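Local structure of PHOX (Pseudomonas fluorescens, 4AMF) at residues 85-90 and 544-549; 267-272 and 286-291; 379-384 and 398-403. The protein hydrolyses phosphate monoesters as an alkaline phosphatase of the PhoX family, a beta-propeller enzyme with an iron-calcium cofactor. One frame throughout, in Å; residues are numbered along the deposited sequence.

Interaction 1: residues 85-90 and 544-549; sequences NEYTNY and GIQHPG. With FEO (mu-oxo-diiron), chain I; ACP (phosphomethylphosphonic acid adenylate ester), chain C; EDO (1,2-ethanediol), chain K.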
loop_
_atom_site.group_PDB
_atom_site.type_symbol
_atom_site.label_atom_id
_atom_site.label_comp_id
_atom_site.label_asym_id
_atom_site.label_seq_id
_atom_site.Cartn_x
_atom_site.Cartn_y
_atom_site.Cartn_z
ATOM N N ASN A 85 0.917 4.803 -8.176
ATOM C CA ASN A 85 -0.308 5.357 -8.767
ATOM C C ASN A 85 -1.253 4.140 -8.823
ATOM O O ASN A 85 -1.071 3.249 -9.601
ATOM C CB ASN A 85 -0.033 5.954 -10.128
ATOM C CG ASN A 85 0.955 7.075 -10.021
ATOM O OD1 ASN A 85 2.047 7.020 -10.603
ATOM N ND2 ASN A 85 0.522 8.140 -9.403
ATOM N N GLU A 86 -2.207 4.087 -7.908
ATOM C CA GLU A 86 -2.988 2.857 -7.683
ATOM C C GLU A 86 -4.094 2.579 -8.655
ATOM O O GLU A 86 -4.270 1.429 -9.075
ATOM C CB GLU A 86 -3.520 2.869 -6.225
ATOM C CG GLU A 86 -4.109 1.502 -5.831
ATOM C CD GLU A 86 -4.794 1.424 -4.496
ATOM O OE1 GLU A 86 -5.498 2.385 -4.129
ATOM O OE2 GLU A 86 -4.520 0.443 -3.772
ATOM N N TYR A 87 -4.908 3.593 -8.989
ATOM C CA TYR A 87 -6.043 3.387 -9.857
ATOM C C TYR A 87 -6.483 4.712 -10.444
ATOM O O TYR A 87 -5.775 5.707 -10.273
ATOM C CB TYR A 87 -7.182 2.597 -9.169
ATOM C CG TYR A 87 -7.902 3.268 -8.020
ATOM C CD1 TYR A 87 -7.306 3.389 -6.783
ATOM C CD2 TYR A 87 -9.195 3.768 -8.173
ATOM C CE1 TYR A 87 -7.993 3.934 -5.695
ATOM C CE2 TYR A 87 -9.900 4.285 -7.090
ATOM C CZ TYR A 87 -9.256 4.460 -5.878
ATOM O OH TYR A 87 -9.933 4.925 -4.774
ATOM N N THR A 88 -7.627 4.765 -11.094
ATOM C CA THR A 88 -8.078 6.013 -11.675
ATOM C C THR A 88 -9.541 6.225 -11.414
ATOM O O THR A 88 -10.266 5.315 -11.015
ATOM C CB THR A 88 -7.690 6.075 -13.148
ATOM O OG1 THR A 88 -7.980 7.396 -13.658
ATOM C CG2 THR A 88 -8.396 5.009 -13.997
ATOM N N ASN A 89 -9.983 7.453 -11.645
ATOM C CA ASN A 89 -11.360 7.867 -11.376
ATOM C C ASN A 89 -11.982 8.204 -12.699
ATOM O O ASN A 89 -11.689 9.258 -13.268
ATOM C CB ASN A 89 -11.339 9.086 -10.423
ATOM C CG ASN A 89 -10.409 8.863 -9.239
ATOM O OD1 ASN A 89 -10.588 7.924 -8.456
ATOM N ND2 ASN A 89 -9.327 9.633 -9.118
ATOM N N TYR A 90 -12.784 7.279 -13.247
ATOM C CA TYR A 90 -13.340 7.456 -14.570
ATOM C C TYR A 90 -14.172 8.715 -14.717
ATOM O O TYR A 90 -14.220 9.240 -15.814
ATOM C CB TYR A 90 -14.168 6.242 -14.996
ATOM C CG TYR A 90 -13.446 4.921 -15.141
ATOM C CD1 TYR A 90 -12.069 4.871 -15.389
ATOM C CD2 TYR A 90 -14.152 3.732 -15.200
ATOM C CE1 TYR A 90 -11.429 3.672 -15.682
ATOM C CE2 TYR A 90 -13.500 2.516 -15.392
ATOM C CZ TYR A 90 -12.138 2.498 -15.669
ATOM O OH TYR A 90 -11.465 1.318 -15.917
ATOM N N GLY A 544 0.424 11.762 0.637
ATOM C CA GLY A 544 -0.473 11.763 -0.502
ATOM C C GLY A 544 -1.928 11.997 -0.120
ATOM O O GLY A 544 -2.390 11.570 0.945
ATOM N N ILE A 545 -2.629 12.736 -0.976
ATOM C CA ILE A 545 -4.075 12.968 -0.931
ATOM C C ILE A 545 -4.605 12.249 -2.161
ATOM O O ILE A 545 -4.389 12.694 -3.285
ATOM C CB ILE A 545 -4.406 14.459 -0.964
ATOM C CG1 ILE A 545 -3.801 15.172 0.236
ATOM C CG2 ILE A 545 -5.903 14.682 -1.083
ATOM C CD1 ILE A 545 -4.197 14.649 1.610
ATOM N N GLN A 546 -5.249 11.111 -1.951
ATOM C CA GLN A 546 -5.720 10.245 -3.018
ATOM C C GLN A 546 -7.204 10.405 -3.255
ATOM O O GLN A 546 -7.988 10.484 -2.313
ATOM C CB GLN A 546 -5.372 8.793 -2.668
ATOM C CG GLN A 546 -5.450 7.841 -3.844
ATOM C CD GLN A 546 -5.503 6.390 -3.436
ATOM O OE1 GLN A 546 -6.293 6.017 -2.572
ATOM N NE2 GLN A 546 -4.667 5.538 -4.024
ATOM N N HIS A 547 -7.582 10.459 -4.521
ATOM C CA HIS A 547 -8.938 10.604 -5.004
ATOM C C HIS A 547 -9.773 11.673 -4.285
ATOM O O HIS A 547 -10.914 11.408 -3.912
ATOM C CB HIS A 547 -9.667 9.256 -5.051
ATOM C CG HIS A 547 -9.824 8.558 -3.733
ATOM N ND1 HIS A 547 -10.711 9.009 -2.777
ATOM C CD2 HIS A 547 -9.207 7.456 -3.255
ATOM C CE1 HIS A 547 -10.620 8.177 -1.757
ATOM N NE2 HIS A 547 -9.727 7.221 -1.995
ATOM N N PRO A 548 -9.251 12.908 -4.121
ATOM C CA PRO A 548 -10.120 13.983 -3.601
ATOM C C PRO A 548 -11.353 14.071 -4.525
ATOM O O PRO A 548 -11.242 13.960 -5.758
ATOM C CB PRO A 548 -9.238 15.230 -3.711
ATOM C CG PRO A 548 -8.264 14.903 -4.801
ATOM C CD PRO A 548 -7.966 13.447 -4.608
ATOM N N GLY A 549 -12.529 14.201 -3.931
ATOM C CA GLY A 549 -13.772 14.270 -4.681
ATOM C C GLY A 549 -14.207 12.989 -5.353
ATOM O O GLY A 549 -14.829 13.042 -6.408
HETATM FE FE1 FEO I . -4.774 -0.105 -1.846
HETATM FE FE2 FEO I . -5.562 -1.942 0.874
HETATM O O FEO I . -4.926 -0.279 0.070
HETATM P PG ACP C . -7.753 -0.153 -0.591
HETATM O O1G ACP C . -7.491 1.190 0.219
HETATM O O2G ACP C . -6.893 -0.089 -1.989
HETATM O O3G ACP C . -7.450 -1.409 0.288
HETATM P PB ACP C . -10.473 0.385 0.301
HETATM O O1B ACP C . -9.974 0.034 1.645
HETATM O O2B ACP C . -10.753 1.857 -0.080
HETATM C C3B ACP C . -9.480 -0.325 -0.958
HETATM P PA ACP C . -13.276 -0.193 -0.272
HETATM O O1A ACP C . -13.235 0.199 -1.697
HETATM O O2A ACP C . -14.128 0.537 0.719
HETATM O O3A ACP C . -11.844 -0.381 0.311
HETATM O "O5'" ACP C . -13.872 -1.732 -0.167
HETATM C "C5'" ACP C . -13.733 -2.509 1.033
HETATM C "C4'" ACP C . -13.066 -3.829 0.745
HETATM O "O4'" ACP C . -13.971 -4.655 -0.014
HETATM C "C3'" ACP C . -11.749 -3.833 -0.026
HETATM O "O3'" ACP C . -10.888 -4.853 0.488
HETATM C "C2'" ACP C . -12.202 -4.077 -1.466
HETATM O "O2'" ACP C . -11.160 -4.665 -2.233
HETATM C "C1'" ACP C . -13.399 -5.013 -1.261
HETATM N N9 ACP C . -14.439 -4.921 -2.279
HETATM C C8 ACP C . -14.862 -3.800 -2.947
HETATM N N7 ACP C . -15.827 -4.020 -3.806
HETATM C C5 ACP C . -16.055 -5.385 -3.701
HETATM C C6 ACP C . -16.914 -6.263 -4.397
HETATM N N6 ACP C . -17.682 -5.893 -5.427
HETATM N N1 ACP C . -16.885 -7.572 -4.054
HETATM C C2 ACP C . -16.036 -7.969 -3.098
HETATM N N3 ACP C . -15.166 -7.236 -2.395
HETATM C C4 ACP C . -15.219 -5.950 -2.750
HETATM C C1 EDO K . -9.545 13.328 -8.006
HETATM O O1 EDO K . -10.485 12.324 -7.605
HETATM C C2 EDO K . -9.357 13.274 -9.536
HETATM O O2 EDO K . -9.378 11.962 -9.969
HETATM O O HOH W 1 -6.887 3.292 -2.113
HETATM O O HOH W 2 -4.603 2.114 -1.121
#
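Glu86 and Gln546 meet at the inner, buried end of this contact. Gln546 NE2 donates to Glu86 OE1 at 3.3 Å, coming from above the carboxylate plane. Its stronger hydrogen bond goes to Asn63 O. Gln546 CG stands anti to the backbone N (chi1 -164°) and the chain runs on extended, which carries the amide to the carboxylate. Water 1 lies between them, 2.8 Å from Gln546 OE1 and within hydrogen-bonding reach of Glu86 OE1. The Tyr87 ring crosses the Gln546 amide steeply, with planes 77° apart, and Tyr87 OH lies 3.0 Å from His547 CD2. His547 NE2 hydrogen-bonds to Glu528, a calcium ligand.

The outer end is looser. Asn89 OD1 approaches His547 CB only to 3.8 Å. A 1,2-ethanediol molecule, probably from the crystallisation liquor, lies beside Asn89, its place doubtful.

Were Gln546 an alanine, Glu86 OE1 would probably lose its amide donor and water 1 its second anchor. Glu86 OE2 binds iron FE1 at 2.0 Å, alongside Cys175 and Glu190. One oxygen thus serves the metal while the other faces the amide and water, consistent with Gln546 acting as a second-shell residue that helps orient an iron ligand.

Interaction 2: residues 267-272 and 286-291; sequences KHENAA and GDDERG. With CA (calcium ion), chain F; FEO (mu-oxo-diiron), chain I; ACP (phosphomethylphosphonic acid adenylate ester), chain C.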
loop_
_atom_site.group_PDB
_atom_site.type_symbol
_atom_site.label_atom_id
_atom_site.label_comp_id
_atom_site.label_asym_id
_atom_site.label_seq_id
_atom_site.Cartn_x
_atom_site.Cartn_y
_atom_site.Cartn_z
ATOM N N LYS A 267 -2.939 -10.098 -2.798
ATOM C CA LYS A 267 -3.275 -8.685 -2.991
ATOM C C LYS A 267 -2.416 -7.900 -2.010
ATOM O O LYS A 267 -2.815 -7.520 -0.895
ATOM C CB LYS A 267 -4.790 -8.490 -2.876
ATOM C CG LYS A 267 -5.566 -9.418 -3.815
ATOM C CD LYS A 267 -7.012 -9.073 -3.911
ATOM C CE LYS A 267 -7.716 -10.123 -4.721
ATOM N NZ LYS A 267 -9.181 -9.935 -4.749
ATOM N N HIS A 268 -1.169 -7.747 -2.438
ATOM C CA HIS A 268 -0.117 -7.089 -1.682
ATOM C C HIS A 268 -0.388 -5.642 -1.368
ATOM O O HIS A 268 -0.608 -4.876 -2.297
ATOM C CB HIS A 268 1.218 -7.158 -2.461
ATOM C CG HIS A 268 1.821 -8.509 -2.544
ATOM N ND1 HIS A 268 2.689 -8.973 -1.590
ATOM C CD2 HIS A 268 1.750 -9.418 -3.538
ATOM C CE1 HIS A 268 3.087 -10.167 -2.002
ATOM N NE2 HIS A 268 2.597 -10.457 -3.189
ATOM N N GLU A 269 -0.372 -5.256 -0.079
ATOM C CA GLU A 269 -0.512 -3.862 0.306
ATOM C C GLU A 269 0.863 -3.164 0.322
ATOM O O GLU A 269 1.114 -2.346 -0.523
ATOM C CB GLU A 269 -1.181 -3.709 1.672
ATOM C CG GLU A 269 -1.382 -2.253 2.064
ATOM C CD GLU A 269 -2.757 -1.691 1.842
ATOM O OE1 GLU A 269 -3.691 -2.476 1.556
ATOM O OE2 GLU A 269 -2.880 -0.439 1.881
ATOM N N ASN A 270 1.767 -3.515 1.253
ATOM C CA ASN A 270 3.101 -2.915 1.289
ATOM C C ASN A 270 4.109 -3.999 1.650
ATOM O O ASN A 270 3.740 -5.178 1.778
ATOM C CB ASN A 270 3.186 -1.697 2.218
ATOM C CG ASN A 270 3.569 -1.973 3.636
ATOM O OD1 ASN A 270 3.202 -3.016 4.188
ATOM N ND2 ASN A 270 4.296 -1.036 4.273
ATOM N N ALA A 271 5.380 -3.613 1.721
ATOM C CA ALA A 271 6.465 -4.548 1.970
ATOM C C ALA A 271 7.408 -3.939 2.951
ATOM O O ALA A 271 8.068 -2.956 2.611
ATOM C CB ALA A 271 7.169 -4.824 0.654
ATOM N N ALA A 272 7.385 -4.405 4.211
ATOM C CA ALA A 272 8.192 -3.795 5.250
ATOM C C ALA A 272 9.484 -4.530 5.399
ATOM O O ALA A 272 9.460 -5.710 5.735
ATOM C CB ALA A 272 7.448 -3.815 6.571
ATOM N N GLY A 286 1.284 -7.775 3.968
ATOM C CA GLY A 286 -0.140 -8.021 4.171
ATOM C C GLY A 286 -0.872 -8.322 2.882
ATOM O O GLY A 286 -0.533 -7.764 1.806
ATOM N N ASP A 287 -1.907 -9.191 2.965
ATOM C CA ASP A 287 -2.813 -9.502 1.868
ATOM C C ASP A 287 -4.110 -8.790 2.174
ATOM O O ASP A 287 -4.806 -9.221 3.085
ATOM C CB ASP A 287 -3.018 -11.007 1.776
ATOM C CG ASP A 287 -3.831 -11.477 0.570
ATOM O OD1 ASP A 287 -4.246 -10.620 -0.256
ATOM O OD2 ASP A 287 -4.123 -12.691 0.487
ATOM N N ASP A 288 -4.416 -7.659 1.488
ATOM C CA ASP A 288 -5.565 -6.864 1.889
ATOM C C ASP A 288 -6.886 -7.329 1.309
ATOM O O ASP A 288 -7.401 -6.808 0.316
ATOM C CB ASP A 288 -5.357 -5.390 1.663
ATOM C CG ASP A 288 -6.528 -4.591 2.209
ATOM O OD1 ASP A 288 -7.322 -5.151 2.975
ATOM O OD2 ASP A 288 -6.675 -3.446 1.825
ATOM N N GLU A 289 -7.460 -8.252 2.014
ATOM C CA GLU A 289 -8.803 -8.761 1.731
ATOM C C GLU A 289 -9.405 -9.306 3.027
ATOM O O GLU A 289 -8.700 -9.941 3.823
ATOM C CB GLU A 289 -8.829 -9.791 0.601
ATOM C CG GLU A 289 -10.238 -10.211 0.211
ATOM C CD GLU A 289 -10.323 -11.018 -1.069
ATOM O OE1 GLU A 289 -9.424 -10.859 -1.931
ATOM O OE2 GLU A 289 -11.297 -11.799 -1.220
ATOM N N ARG A 290 -10.675 -9.020 3.277
ATOM C CA ARG A 290 -11.319 -9.550 4.480
ATOM C C ARG A 290 -11.040 -11.066 4.645
ATOM O O ARG A 290 -11.284 -11.858 3.741
ATOM C CB ARG A 290 -12.837 -9.367 4.414
ATOM C CG ARG A 290 -13.339 -7.953 4.612
ATOM C CD ARG A 290 -14.861 -7.930 4.595
ATOM N NE ARG A 290 -15.379 -7.945 3.236
ATOM C CZ ARG A 290 -15.592 -6.867 2.485
ATOM N NH1 ARG A 290 -15.322 -5.650 2.953
ATOM N NH2 ARG A 290 -16.064 -6.996 1.262
ATOM N N GLY A 291 -10.497 -11.420 5.784
ATOM C CA GLY A 291 -10.234 -12.795 6.145
ATOM C C GLY A 291 -9.010 -13.427 5.499
ATOM O O GLY A 291 -8.843 -14.653 5.568
HETATM CA CA CA F . -4.236 1.353 1.419
HETATM FE FE1 FEO I . -4.774 -0.105 -1.846
HETATM FE FE2 FEO I . -5.562 -1.942 0.874
HETATM O O FEO I . -4.926 -0.279 0.070
HETATM P PG ACP C . -7.753 -0.153 -0.591
HETATM O O1G ACP C . -7.491 1.190 0.219
HETATM O O2G ACP C . -6.893 -0.089 -1.989
HETATM O O3G ACP C . -7.450 -1.409 0.288
HETATM P PB ACP C . -10.473 0.385 0.301
HETATM O O1B ACP C . -9.974 0.034 1.645
HETATM O O2B ACP C . -10.753 1.857 -0.080
HETATM C C3B ACP C . -9.480 -0.325 -0.958
HETATM P PA ACP C . -13.276 -0.193 -0.272
HETATM O O1A ACP C . -13.235 0.199 -1.697
HETATM O O2A ACP C . -14.128 0.537 0.719
HETATM O O3A ACP C . -11.844 -0.381 0.311
HETATM O "O5'" ACP C . -13.872 -1.732 -0.167
HETATM C "C5'" ACP C . -13.733 -2.509 1.033
HETATM C "C4'" ACP C . -13.066 -3.829 0.745
HETATM O "O4'" ACP C . -13.971 -4.655 -0.014
HETATM C "C3'" ACP C . -11.749 -3.833 -0.026
HETATM O "O3'" ACP C . -10.888 -4.853 0.488
HETATM C "C2'" ACP C . -12.202 -4.077 -1.466
HETATM O "O2'" ACP C . -11.160 -4.665 -2.233
HETATM C "C1'" ACP C . -13.399 -5.013 -1.261
HETATM N N9 ACP C . -14.439 -4.921 -2.279
HETATM C C8 ACP C . -14.862 -3.800 -2.947
HETATM N N7 ACP C . -15.827 -4.020 -3.806
HETATM C C5 ACP C . -16.055 -5.385 -3.701
HETATM C C6 ACP C . -16.914 -6.263 -4.397
HETATM N N6 ACP C . -17.682 -5.893 -5.427
HETATM N N1 ACP C . -16.885 -7.572 -4.054
HETATM C C2 ACP C . -16.036 -7.969 -3.098
HETATM N N3 ACP C . -15.166 -7.236 -2.395
HETATM C C4 ACP C . -15.219 -5.950 -2.750
HETATM O O HOH W 3 2.142 -7.281 0.678
HETATM O O HOH W 4 1.277 -4.972 3.847
HETATM O O HOH W 5 -1.984 2.023 0.293
HETATM O O HOH W 6 -4.276 3.817 1.362
HETATM O O HOH W 2 -4.603 2.114 -1.121
#
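Glu269 and Asp288 converge on one iron. Glu269 OE1 and Asp288 OD2 lie 3.1 Å apart, and both bind FE2. Their shared bond to the iron probably offsets the repulsion between the two carboxylates. Glu269 CG is anti to the backbone N (chi1 -178°). The chain turns at chi2 (100°) on its way to the metals, and Glu269 OE2 binds calcium at 2.3 Å. The oxo group of the diiron unit joins the same calcium. Asp288 OD2 also comes within 2.7 Å of ACP O3G, a substrate-analogue oxygen on the same iron, while Asp288 OD1 forms a salt bridge with Arg381.

Farther from the metals, Lys267 and Glu289 cross obliquely. Lys267 NZ forms a salt bridge with Glu289 OE1 at 3.0 Å, meeting it from above the carboxylate plane. Tyr212 O also accepts from this ammonium. Lys267 N donates to Asp287 OD1, again from above the carboxylate plane, and Arg368 pairs with both Asp287 and Glu289.

The backbones hold these side chains in place. Asp288 N donates to Lys267 O at 2.9 Å, and Glu269 N to Gly286 O at 3.1 Å. His268 and Asp287 form an antiparallel non-hydrogen-bonded pair between these bonds. Water 3 links His268 ND1, Asn270 O and Gly286 O, while His268 NE2 hydrogen-bonds to Gly264. Water 4 accepts from both Asn270 N and Gly286 N.

The contact lies at the open end of the beta hairpin formed by strands 268-275 and 280-287. Strand 268-275 edges its antiparallel sheet. Its side chains touch strands 174-179 and 185-189 of another sheet, and also strand 382-387.

Interaction 3: residues 379-384 and 398-403; sequences MDRPEW and LTNNAK. With CA (calcium ion), chain G; ACP (phosphomethylphosphonic acid adenylate ester), chain C; FEO (mu-oxo-diiron), chain I.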
loop_
_atom_site.group_PDB
_atom_site.type_symbol
_atom_site.label_atom_id
_atom_site.label_comp_id
_atom_site.label_asym_id
_atom_site.label_seq_id
_atom_site.Cartn_x
_atom_site.Cartn_y
_atom_site.Cartn_z
ATOM N N MET A 379 -7.462 -12.696 8.923
ATOM C CA MET A 379 -7.317 -11.407 9.563
ATOM C C MET A 379 -8.264 -10.364 9.031
ATOM O O MET A 379 -8.789 -10.461 7.920
ATOM C CB MET A 379 -5.875 -10.870 9.366
ATOM C CG MET A 379 -4.770 -11.823 9.814
ATOM S SD MET A 379 -4.858 -12.171 11.588
ATOM C CE MET A 379 -4.292 -10.599 12.209
ATOM N N ASP A 380 -8.463 -9.317 9.868
ATOM C CA ASP A 380 -9.300 -8.178 9.479
ATOM C C ASP A 380 -8.578 -7.217 8.544
ATOM O O ASP A 380 -8.237 -6.100 8.929
ATOM C CB ASP A 380 -9.790 -7.405 10.721
ATOM C CG ASP A 380 -10.809 -8.116 11.578
ATOM O OD1 ASP A 380 -11.286 -9.187 11.165
ATOM O OD2 ASP A 380 -11.153 -7.576 12.656
ATOM N N ARG A 381 -8.364 -7.634 7.300
ATOM C CA ARG A 381 -7.784 -6.768 6.274
ATOM C C ARG A 381 -6.455 -6.115 6.611
ATOM O O ARG A 381 -6.378 -4.916 6.898
ATOM C CB ARG A 381 -8.785 -5.695 5.861
ATOM C CG ARG A 381 -9.974 -6.240 5.103
ATOM C CD ARG A 381 -10.782 -5.105 4.571
ATOM N NE ARG A 381 -9.982 -4.350 3.603
ATOM C CZ ARG A 381 -10.236 -3.110 3.195
ATOM N NH1 ARG A 381 -11.318 -2.466 3.622
ATOM N NH2 ARG A 381 -9.424 -2.512 2.334
ATOM N N PRO A 382 -5.376 -6.897 6.609
ATOM C CA PRO A 382 -4.064 -6.291 6.826
ATOM C C PRO A 382 -3.742 -5.284 5.722
ATOM O O PRO A 382 -3.768 -5.637 4.536
ATOM C CB PRO A 382 -3.089 -7.481 6.865
ATOM C CG PRO A 382 -3.874 -8.684 6.466
ATOM C CD PRO A 382 -5.318 -8.322 6.257
ATOM N N GLU A 383 -3.411 -4.057 6.112
ATOM C CA GLU A 383 -2.951 -3.058 5.169
ATOM C C GLU A 383 -1.464 -2.801 5.452
ATOM O O GLU A 383 -0.696 -3.767 5.345
ATOM C CB GLU A 383 -3.882 -1.843 5.072
ATOM C CG GLU A 383 -5.202 -2.222 4.407
ATOM C CD GLU A 383 -5.993 -1.065 3.811
ATOM O OE1 GLU A 383 -6.675 -0.387 4.596
ATOM O OE2 GLU A 383 -5.881 -0.778 2.595
ATOM N N TRP A 384 -1.014 -1.594 5.749
ATOM C CA TRP A 384 0.415 -1.352 5.851
ATOM C C TRP A 384 1.026 -1.980 7.078
ATOM O O TRP A 384 0.439 -1.941 8.165
ATOM C CB TRP A 384 0.755 0.145 5.837
ATOM C CG TRP A 384 0.488 0.839 4.554
ATOM C CD1 TRP A 384 -0.650 0.764 3.820
ATOM C CD2 TRP A 384 1.213 1.970 4.050
ATOM N NE1 TRP A 384 -0.623 1.693 2.805
ATOM C CE2 TRP A 384 0.452 2.514 2.990
ATOM C CE3 TRP A 384 2.423 2.588 4.403
ATOM C CZ2 TRP A 384 0.862 3.627 2.282
ATOM C CZ3 TRP A 384 2.763 3.764 3.774
ATOM C CH2 TRP A 384 2.027 4.230 2.678
ATOM N N LEU A 398 -5.093 -3.273 10.571
ATOM C CA LEU A 398 -6.170 -4.229 10.248
ATOM C C LEU A 398 -7.347 -3.279 10.081
ATOM O O LEU A 398 -7.929 -2.806 11.058
ATOM C CB LEU A 398 -6.348 -5.207 11.406
ATOM C CG LEU A 398 -5.134 -6.050 11.711
ATOM C CD1 LEU A 398 -5.322 -6.837 12.967
ATOM C CD2 LEU A 398 -4.797 -6.969 10.535
ATOM N N THR A 399 -7.564 -2.843 8.861
ATOM C CA THR A 399 -8.393 -1.671 8.573
ATOM C C THR A 399 -9.836 -1.752 8.962
ATOM O O THR A 399 -10.376 -0.775 9.488
ATOM C CB THR A 399 -8.183 -1.159 7.150
ATOM O OG1 THR A 399 -8.566 0.233 7.100
ATOM C CG2 THR A 399 -8.882 -1.976 6.136
ATOM N N ASN A 400 -10.448 -2.904 8.745
ATOM C CA ASN A 400 -11.830 -3.193 9.139
ATOM C C ASN A 400 -12.141 -4.593 8.667
ATOM O O ASN A 400 -11.333 -5.191 7.952
ATOM C CB ASN A 400 -12.857 -2.179 8.526
ATOM C CG ASN A 400 -12.675 -1.862 7.074
ATOM O OD1 ASN A 400 -12.833 -2.731 6.212
ATOM N ND2 ASN A 400 -12.463 -0.590 6.749
ATOM N N ASN A 401 -13.305 -5.125 9.042
ATOM C CA ASN A 401 -13.807 -6.383 8.526
ATOM C C ASN A 401 -15.281 -6.530 8.854
ATOM O O ASN A 401 -15.631 -7.098 9.892
ATOM C CB ASN A 401 -13.046 -7.599 9.024
ATOM C CG ASN A 401 -13.509 -8.874 8.346
ATOM O OD1 ASN A 401 -14.421 -8.898 7.520
ATOM N ND2 ASN A 401 -12.859 -9.968 8.685
ATOM N N ALA A 402 -16.115 -5.993 7.972
ATOM C CA ALA A 402 -17.574 -6.056 8.104
ATOM C C ALA A 402 -18.104 -7.498 8.238
ATOM O O ALA A 402 -19.198 -7.699 8.785
ATOM C CB ALA A 402 -18.238 -5.352 6.932
ATOM N N LYS A 403 -17.346 -8.506 7.741
ATOM C CA LYS A 403 -17.757 -9.918 7.830
ATOM C C LYS A 403 -17.184 -10.652 9.043
ATOM O O LYS A 403 -17.408 -11.845 9.143
ATOM C CB LYS A 403 -17.380 -10.668 6.565
ATOM C CG LYS A 403 -18.019 -10.142 5.294
ATOM C CD LYS A 403 -17.640 -11.116 4.188
ATOM C CE LYS A 403 -18.224 -10.860 2.826
ATOM N NZ LYS A 403 -17.855 -11.969 1.905
HETATM CA CA CA G . -7.828 0.897 2.581
HETATM P PG ACP C . -7.753 -0.153 -0.591
HETATM O O1G ACP C . -7.491 1.190 0.219
HETATM O O2G ACP C . -6.893 -0.089 -1.989
HETATM O O3G ACP C . -7.450 -1.409 0.288
HETATM P PB ACP C . -10.473 0.385 0.301
HETATM O O1B ACP C . -9.974 0.034 1.645
HETATM O O2B ACP C . -10.753 1.857 -0.080
HETATM C C3B ACP C . -9.480 -0.325 -0.958
HETATM P PA ACP C . -13.276 -0.193 -0.272
HETATM O O1A ACP C . -13.235 0.199 -1.697
HETATM O O2A ACP C . -14.128 0.537 0.719
HETATM O O3A ACP C . -11.844 -0.381 0.311
HETATM O "O5'" ACP C . -13.872 -1.732 -0.167
HETATM C "C5'" ACP C . -13.733 -2.509 1.033
HETATM C "C4'" ACP C . -13.066 -3.829 0.745
HETATM O "O4'" ACP C . -13.971 -4.655 -0.014
HETATM C "C3'" ACP C . -11.749 -3.833 -0.026
HETATM O "O3'" ACP C . -10.888 -4.853 0.488
HETATM C "C2'" ACP C . -12.202 -4.077 -1.466
HETATM O "O2'" ACP C . -11.160 -4.665 -2.233
HETATM C "C1'" ACP C . -13.399 -5.013 -1.261
HETATM N N9 ACP C . -14.439 -4.921 -2.279
HETATM C C8 ACP C . -14.862 -3.800 -2.947
HETATM N N7 ACP C . -15.827 -4.020 -3.806
HETATM C C5 ACP C . -16.055 -5.385 -3.701
HETATM C C6 ACP C . -16.914 -6.263 -4.397
HETATM N N6 ACP C . -17.682 -5.893 -5.427
HETATM N N1 ACP C . -16.885 -7.572 -4.054
HETATM C C2 ACP C . -16.036 -7.969 -3.098
HETATM N N3 ACP C . -15.166 -7.236 -2.395
HETATM C C4 ACP C . -15.219 -5.950 -2.750
HETATM FE FE1 FEO I . -4.774 -0.105 -1.846
HETATM FE FE2 FEO I . -5.562 -1.942 0.874
HETATM O O FEO I . -4.926 -0.279 0.070
HETATM O O HOH W 7 -11.974 0.343 3.999
HETATM O O HOH W 8 -9.054 1.188 4.513
HETATM O O HOH W 2 -4.603 2.114 -1.121
#
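Several hydrogen bonds join Arg381 and Asp380 to the 398-403 loop. Arg381 NH1 donates to Asn400 OD1 at 3.0 Å, the two side chains lying side by side. Thr399 N donates to Arg381 O. Asn401 ND2 reaches Asp380 OD1 at 3.0 Å from above the carboxylate plane, with the two planes almost perpendicular. Arg404 and Gln409 also serve this pair.

Packing comes next. Thr399 CG2 sits over the centre of the Arg381 guanidinium, 3.4 Å above it. ACP O3' lies over the opposite face, so the group is sandwiched, which probably limits its tilting. Leu398 CD1 meets Met379 CE at 4.0 Å, and its CD2 meets Pro382.

Charge and metal bonds finish the contact. Arg381 bends at chi3 (64°), and its NH2 donates almost straight to ACP O1B at 2.7 Å. Glu383 grips one calcium with both oxygens, and its OE2 also binds iron FE2 at 2.1 Å. Water 8, on the same calcium, donates to Thr399 OG1, which also hydrogen-bonds to Pro474 O.

Asn401 forms an Asx turn with Lys403 N. An arginine on the phosphonate chain beside a carboxylate bridging iron and calcium marks this as part of the PhoX phosphotransfer site.

How the interactions relate
All three contacts are mainly buried and reach the same diiron unit and substrate analogue, but from different parts of the propeller. Interactions 2 and 3 are close neighbours, with centres about 9 Å apart. They lie on strands at the two outer edges of one antiparallel sheet and touch directly, for example where Glu269 packs on Trp384. Interaction 1 stands apart, about 19 and 21 Å away between centres, and joins two other sheets. It encloses both others along the chain. It buries the least surface of the three, and its bonds are few, whereas interaction 2 adds hairpin bonds and interaction 3 adds an arginine hydrogen bond to the analogue. One water on FE1 and calcium is common to the three surroundings.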